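Local coordinates for polyhomeotic-proximal chromatin protein (Drosophila melanogaster, PDB 1KW4) that helps maintain repression of homeotic genes as a Polycomb group component of PRC1, represented here by its SAM domain, which forms a helical polymer, at residues Asp37-Gln42 with Gln47-Leu52; Lys55-Ala60 with Lys70-Val75. The protein carries 1 engineered substitution. All blocks are in the same frame, centred on the assembly; numbering follows the deposited sequence.

In the fold
Both contacts lie within the single SAM domain, an all-helical bundle. Along the chain they come in series: contact 1 joins helix 36-41 to helix 46-51 and the residue just after it, and contact 2 then joins helix 54-60 to the long C-terminal helix 65-78. Their centres are about 10 Å apart, and the two sets of side chains touch. Phe39 CZ lies 3.9 Å from Ile71 CD1, Leu49 CG 3.8 Å from Val75 CG2, and Leu52 CD1 4.0 Å from Leu57 CD2. The two contacts are therefore parts of one apolar core of the polymer-forming domain; their segments come from four of the five helices, and Phe39 and Ile71 also reach the fifth, helix 19-27.

Contact 1. Residues Asp37-Gln42 with Gln47-Leu52; sequences DDFIQQ and QALLRL. Engineered in segment 47-52: Arg51 (natural residue Leu).
Phe39 and Leu52 make the nearest approach here, inside the hydrophobic core of the SAM domain's five-helix bundle. Phe39 CE2 meets Leu52 CD1 at 3.8 Å, and the same ring atom lies 4.3 Å from Leu49 CD1. Both methyls reach the ring obliquely, and no hydrogen bond joins the segments. Helix 36-41 thus contributes one aromatic ring, while residues 47-52 answer with two leucine branches, one from the helix and one from the turn that follows it. The area buried between them is modest, 78 Å², and comes from these three side chains alone; the closest CA pair, Phe39 CA and Leu49 CA, is 9.5 Å apart.

Phe39 leaves its backbone toward residues 47-52, and with CG opposite the carbonyl carbon and beside the backbone N (chi1 -84°) the ring extends into the core. Leu49 starts off to the flank of the contact, but with CG opposite its own N (chi1 -177°) its CD1 branch reaches the ring.

Further out, Val22 and Ile26 of helix 19-27, together with Leu57 of helix 54-60 and Met63 of the following loop, also pack against Phe39, so that the ring is shared by other helices. The end of helix 46-51 positions Leu52: Ala48 O accepts bonds from the N of the engineered Arg51 and, weakly, from Leu52 N, which also donates to Leu49 O. At the end of this turn the two leucine branches meet the same ring atom, Leu49 CD1 standing 4.1 Å from Leu52 CD1.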
loop_
_atom_site.group_PDB
_atom_site.type_symbol
_atom_site.label_atom_id
_atom_site.label_comp_id
_atom_site.label_asym_id
_atom_site.label_seq_id
_atom_site.Cartn_x
_atom_site.Cartn_y
_atom_site.Cartn_z
ATOM N N ASP A 37 4.919 2.926 -8.692
ATOM C CA ASP A 37 4.289 2.727 -9.996
ATOM C C ASP A 37 3.395 1.491 -10.056
ATOM O O ASP A 37 2.395 1.485 -10.775
ATOM C CB ASP A 37 5.345 2.659 -11.105
ATOM C CG ASP A 37 6.043 3.990 -11.327
ATOM O OD1 ASP A 37 5.468 5.036 -10.953
ATOM O OD2 ASP A 37 7.162 3.990 -11.887
ATOM N N ASP A 38 3.751 0.448 -9.312
ATOM C CA ASP A 38 2.950 -0.775 -9.293
ATOM C C ASP A 38 1.583 -0.514 -8.661
ATOM O O ASP A 38 0.564 -1.007 -9.151
ATOM C CB ASP A 38 3.669 -1.885 -8.524
ATOM C CG ASP A 38 4.973 -2.293 -9.178
ATOM O OD1 ASP A 38 4.979 -2.490 -10.413
ATOM O OD2 ASP A 38 5.987 -2.423 -8.459
ATOM N N PHE A 39 1.556 0.256 -7.576
ATOM C CA PHE A 39 0.286 0.567 -6.924
ATOM C C PHE A 39 -0.606 1.391 -7.852
ATOM O O PHE A 39 -1.820 1.176 -7.918
ATOM C CB PHE A 39 0.517 1.317 -5.599
ATOM C CG PHE A 39 0.790 0.406 -4.434
ATOM C CD1 PHE A 39 2.051 -0.157 -4.246
ATOM C CD2 PHE A 39 -0.236 0.055 -3.562
ATOM C CE1 PHE A 39 2.282 -1.062 -3.208
ATOM C CE2 PHE A 39 -0.017 -0.850 -2.521
ATOM C CZ PHE A 39 1.243 -1.410 -2.345
ATOM N N ILE A 40 -0.007 2.328 -8.582
ATOM C CA ILE A 40 -0.777 3.156 -9.502
ATOM C C ILE A 40 -1.310 2.300 -10.650
ATOM O O ILE A 40 -2.489 2.393 -11.008
ATOM C CB ILE A 40 0.082 4.316 -10.067
ATOM C CG1 ILE A 40 0.445 5.284 -8.938
ATOM C CG2 ILE A 40 -0.688 5.065 -11.162
ATOM C CD1 ILE A 40 1.460 6.354 -9.340
ATOM N N GLN A 41 -0.447 1.456 -11.210
ATOM C CA GLN A 41 -0.833 0.587 -12.323
ATOM C C GLN A 41 -1.953 -0.388 -11.956
ATOM O O GLN A 41 -2.812 -0.689 -12.783
ATOM C CB GLN A 41 0.385 -0.195 -12.830
ATOM C CG GLN A 41 0.072 -1.146 -13.980
ATOM C CD GLN A 41 1.288 -1.918 -14.453
ATOM O OE1 GLN A 41 1.909 -2.656 -13.685
ATOM N NE2 GLN A 41 1.637 -1.753 -15.726
ATOM N N GLN A 42 -1.946 -0.884 -10.722
ATOM C CA GLN A 42 -2.978 -1.820 -10.288
ATOM C C GLN A 42 -4.206 -1.109 -9.717
ATOM O O GLN A 42 -5.134 -1.761 -9.228
ATOM C CB GLN A 42 -2.413 -2.799 -9.255
ATOM C CG GLN A 42 -1.359 -3.751 -9.809
ATOM C CD GLN A 42 -1.873 -4.571 -10.982
ATOM O OE1 GLN A 42 -2.916 -5.219 -10.892
ATOM N NE2 GLN A 42 -1.139 -4.546 -12.089
ATOM N N GLN A 47 -9.891 1.659 -0.356
ATOM C CA GLN A 47 -10.712 0.475 -0.114
ATOM C C GLN A 47 -9.943 -0.800 -0.451
ATOM O O GLN A 47 -10.048 -1.800 0.263
ATOM C CB GLN A 47 -12.001 0.552 -0.934
ATOM C CG GLN A 47 -13.005 1.564 -0.399
ATOM C CD GLN A 47 -13.771 1.047 0.804
ATOM O OE1 GLN A 47 -13.183 0.563 1.773
ATOM N NE2 GLN A 47 -15.095 1.152 0.750
ATOM N N ALA A 48 -9.170 -0.767 -1.532
ATOM C CA ALA A 48 -8.379 -1.928 -1.932
ATOM C C ALA A 48 -7.216 -2.146 -0.963
ATOM O O ALA A 48 -6.878 -3.284 -0.625
ATOM C CB ALA A 48 -7.846 -1.740 -3.350
ATOM N N LEU A 49 -6.600 -1.051 -0.525
ATOM C CA LEU A 49 -5.471 -1.122 0.402
ATOM C C LEU A 49 -5.849 -1.843 1.699
ATOM O O LEU A 49 -5.053 -2.603 2.261
ATOM C CB LEU A 49 -4.969 0.291 0.723
ATOM C CG LEU A 49 -3.743 0.407 1.630
ATOM C CD1 LEU A 49 -2.542 -0.255 0.958
ATOM C CD2 LEU A 49 -3.450 1.878 1.917
ATOM N N LEU A 50 -7.065 -1.603 2.171
ATOM C CA LEU A 50 -7.539 -2.231 3.397
ATOM C C LEU A 50 -7.654 -3.750 3.256
ATOM O O LEU A 50 -7.596 -4.478 4.252
ATOM C CB LEU A 50 -8.892 -1.636 3.798
ATOM C CG LEU A 50 -8.839 -0.190 4.310
ATOM C CD1 LEU A 50 -10.241 0.390 4.402
ATOM C CD2 LEU A 50 -8.150 -0.162 5.667
ATOM N N ARG A 51 -7.799 -4.223 2.021
ATOM C CA ARG A 51 -7.937 -5.654 1.747
ATOM C C ARG A 51 -6.635 -6.367 1.398
ATOM O O ARG A 51 -6.586 -7.599 1.390
ATOM C CB ARG A 51 -8.928 -5.869 0.601
ATOM C CG ARG A 51 -10.335 -5.417 0.897
ATOM C CD ARG A 51 -10.927 -6.183 2.071
ATOM N NE ARG A 51 -10.637 -7.617 2.026
ATOM C CZ ARG A 51 -10.864 -8.416 0.985
ATOM N NH1 ARG A 51 -11.388 -7.935 -0.136
ATOM N NH2 ARG A 51 -10.575 -9.710 1.069
ATOM N N LEU A 52 -5.586 -5.606 1.101
ATOM C CA LEU A 52 -4.300 -6.193 0.736
ATOM C C LEU A 52 -3.636 -7.002 1.843
ATOM O O LEU A 52 -3.388 -6.501 2.939
ATOM C CB LEU A 52 -3.332 -5.105 0.259
ATOM C CG LEU A 52 -3.390 -4.732 -1.224
ATOM C CD1 LEU A 52 -2.488 -3.526 -1.495
ATOM C CD2 LEU A 52 -2.951 -5.924 -2.061
#

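Contact 2. Residues Lys55-Ala60 with Lys70-Val75; sequences KHLVNA and KIVAKV
Leu57 CD1 reaches the Ile71-Val72 step of the C-terminal helix, touching Val72 CG2 at 3.6 Å and, more loosely, Ile71 CB at 4.4 Å. This one branch makes both close approaches, and Leu57 alone gives more than half of the 104 Å² buried. Its CG lies beside the backbone N and opposite the carbonyl carbon (chi1 -65°), which places CD1 against Val72. Val72 turns CG2 to meet it, the two side chains crossing at a slant with no polar link between the segments.

The outer side of helix 54-60 is looser and open to solvent. There Asn59 ND2 gives only a weak, bent bond to Lys55 O (3.1 Å, 123° at the hydrogen), an oxygen that also accepts the main-chain Asn59 N. Beside it the CG of Lys55 lies over one face of the His56 ring, offset toward its rim.

A backbone hydrogen bond links Leu57 with Met63, and Ala68 of helix 65-78 extends the packing around the Leu57 side chain. On the other helix, Ile71 continues onto Ile26 of helix 19-27, while Lys70 NZ is hydrogen-bonded to Pro30 O, so helix 65-78 bridges helix 54-60 and the N-terminal part of the bundle.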
loop_
_atom_site.group_PDB
_atom_site.type_symbol
_atom_site.label_atom_id
_atom_site.label_comp_id
_atom_site.label_asym_id
_atom_site.label_seq_id
_atom_site.Cartn_x
_atom_site.Cartn_y
_atom_site.Cartn_z
ATOM N N LYS A 55 0.100 -12.078 1.132
ATOM C CA LYS A 55 0.068 -12.982 -0.024
ATOM C C LYS A 55 -0.125 -12.251 -1.355
ATOM O O LYS A 55 0.499 -12.597 -2.359
ATOM C CB LYS A 55 -1.052 -14.021 0.136
ATOM C CG LYS A 55 -2.451 -13.453 -0.078
ATOM C CD LYS A 55 -3.520 -14.536 -0.181
ATOM C CE LYS A 55 -3.823 -15.168 1.165
ATOM N NZ LYS A 55 -4.941 -16.153 1.059
ATOM N N HIS A 56 -1.003 -11.251 -1.362
ATOM C CA HIS A 56 -1.286 -10.476 -2.565
ATOM C C HIS A 56 -0.087 -9.630 -2.978
ATOM O O HIS A 56 0.222 -9.510 -4.164
ATOM C CB HIS A 56 -2.490 -9.563 -2.319
ATOM C CG HIS A 56 -3.745 -10.301 -1.973
ATOM N ND1 HIS A 56 -4.651 -9.830 -1.048
ATOM C CD2 HIS A 56 -4.253 -11.465 -2.442
ATOM C CE1 HIS A 56 -5.665 -10.675 -0.963
ATOM N NE2 HIS A 56 -5.449 -11.674 -1.797
ATOM N N LEU A 57 0.573 -9.038 -1.990
ATOM C CA LEU A 57 1.739 -8.195 -2.230
ATOM C C LEU A 57 2.905 -9.003 -2.789
ATOM O O LEU A 57 3.481 -8.650 -3.817
ATOM C CB LEU A 57 2.169 -7.515 -0.924
ATOM C CG LEU A 57 1.170 -6.523 -0.317
ATOM C CD1 LEU A 57 1.594 -6.135 1.091
ATOM C CD2 LEU A 57 1.079 -5.301 -1.207
ATOM N N VAL A 58 3.247 -10.087 -2.101
ATOM C CA VAL A 58 4.356 -10.939 -2.512
ATOM C C VAL A 58 4.047 -11.755 -3.765
ATOM O O VAL A 58 4.779 -11.689 -4.752
ATOM C CB VAL A 58 4.764 -11.900 -1.368
ATOM C CG1 VAL A 58 5.868 -12.839 -1.839
ATOM C CG2 VAL A 58 5.237 -11.101 -0.163
ATOM N N ASN A 59 2.955 -12.513 -3.734
ATOM C CA ASN A 59 2.588 -13.348 -4.873
ATOM C C ASN A 59 2.018 -12.579 -6.061
ATOM O O ASN A 59 2.578 -12.619 -7.157
ATOM C CB ASN A 59 1.595 -14.431 -4.437
ATOM C CG ASN A 59 2.180 -15.373 -3.402
ATOM O OD1 ASN A 59 3.231 -15.978 -3.621
ATOM N ND2 ASN A 59 1.500 -15.504 -2.267
ATOM N N ALA A 60 0.911 -11.879 -5.846
ATOM C CA ALA A 60 0.268 -11.127 -6.918
ATOM C C ALA A 60 1.071 -9.938 -7.442
ATOM O O ALA A 60 1.100 -9.694 -8.646
ATOM C CB ALA A 60 -1.114 -10.662 -6.466
ATOM N N LYS A 70 5.931 -4.380 5.968
ATOM C CA LYS A 70 5.854 -3.014 6.468
ATOM C C LYS A 70 4.567 -2.314 6.032
ATOM O O LYS A 70 3.975 -1.560 6.805
ATOM C CB LYS A 70 7.089 -2.231 6.010
ATOM C CG LYS A 70 8.373 -2.733 6.673
ATOM C CD LYS A 70 9.611 -2.539 5.805
ATOM C CE LYS A 70 10.049 -1.095 5.743
ATOM N NZ LYS A 70 11.342 -0.978 5.011
ATOM N N ILE A 71 4.122 -2.569 4.804
ATOM C CA ILE A 71 2.890 -1.951 4.318
ATOM C C ILE A 71 1.679 -2.475 5.091
ATOM O O ILE A 71 0.855 -1.698 5.579
ATOM C CB ILE A 71 2.694 -2.212 2.805
ATOM C CG1 ILE A 71 3.775 -1.464 2.019
ATOM C CG2 ILE A 71 1.298 -1.764 2.359
ATOM C CD1 ILE A 71 3.826 -1.830 0.550
ATOM N N VAL A 72 1.572 -3.793 5.210
ATOM C CA VAL A 72 0.450 -4.384 5.932
ATOM C C VAL A 72 0.401 -3.890 7.378
ATOM O O VAL A 72 -0.670 -3.561 7.893
ATOM C CB VAL A 72 0.532 -5.932 5.923
ATOM C CG1 VAL A 72 -0.570 -6.524 6.796
ATOM C CG2 VAL A 72 0.391 -6.444 4.499
ATOM N N ALA A 73 1.564 -3.823 8.018
ATOM C CA ALA A 73 1.665 -3.376 9.408
ATOM C C ALA A 73 1.274 -1.913 9.610
ATOM O O ALA A 73 0.599 -1.572 10.586
ATOM C CB ALA A 73 3.080 -3.600 9.926
ATOM N N LYS A 74 1.704 -1.045 8.697
ATOM C CA LYS A 74 1.380 0.373 8.807
ATOM C C LYS A 74 -0.123 0.584 8.669
ATOM O O LYS A 74 -0.719 1.358 9.421
ATOM C CB LYS A 74 2.120 1.180 7.738
ATOM C CG LYS A 74 1.992 2.687 7.909
ATOM C CD LYS A 74 2.592 3.144 9.235
ATOM C CE LYS A 74 2.519 4.655 9.382
ATOM N NZ LYS A 74 3.134 5.117 10.661
ATOM N N VAL A 75 -0.735 -0.104 7.709
ATOM C CA VAL A 75 -2.175 0.009 7.497
ATOM C C VAL A 75 -2.924 -0.469 8.741
ATOM O O VAL A 75 -3.909 0.144 9.157
ATOM C CB VAL A 75 -2.621 -0.815 6.267
ATOM C CG1 VAL A 75 -4.139 -0.821 6.151
ATOM C CG2 VAL A 75 -2.002 -0.224 5.004
#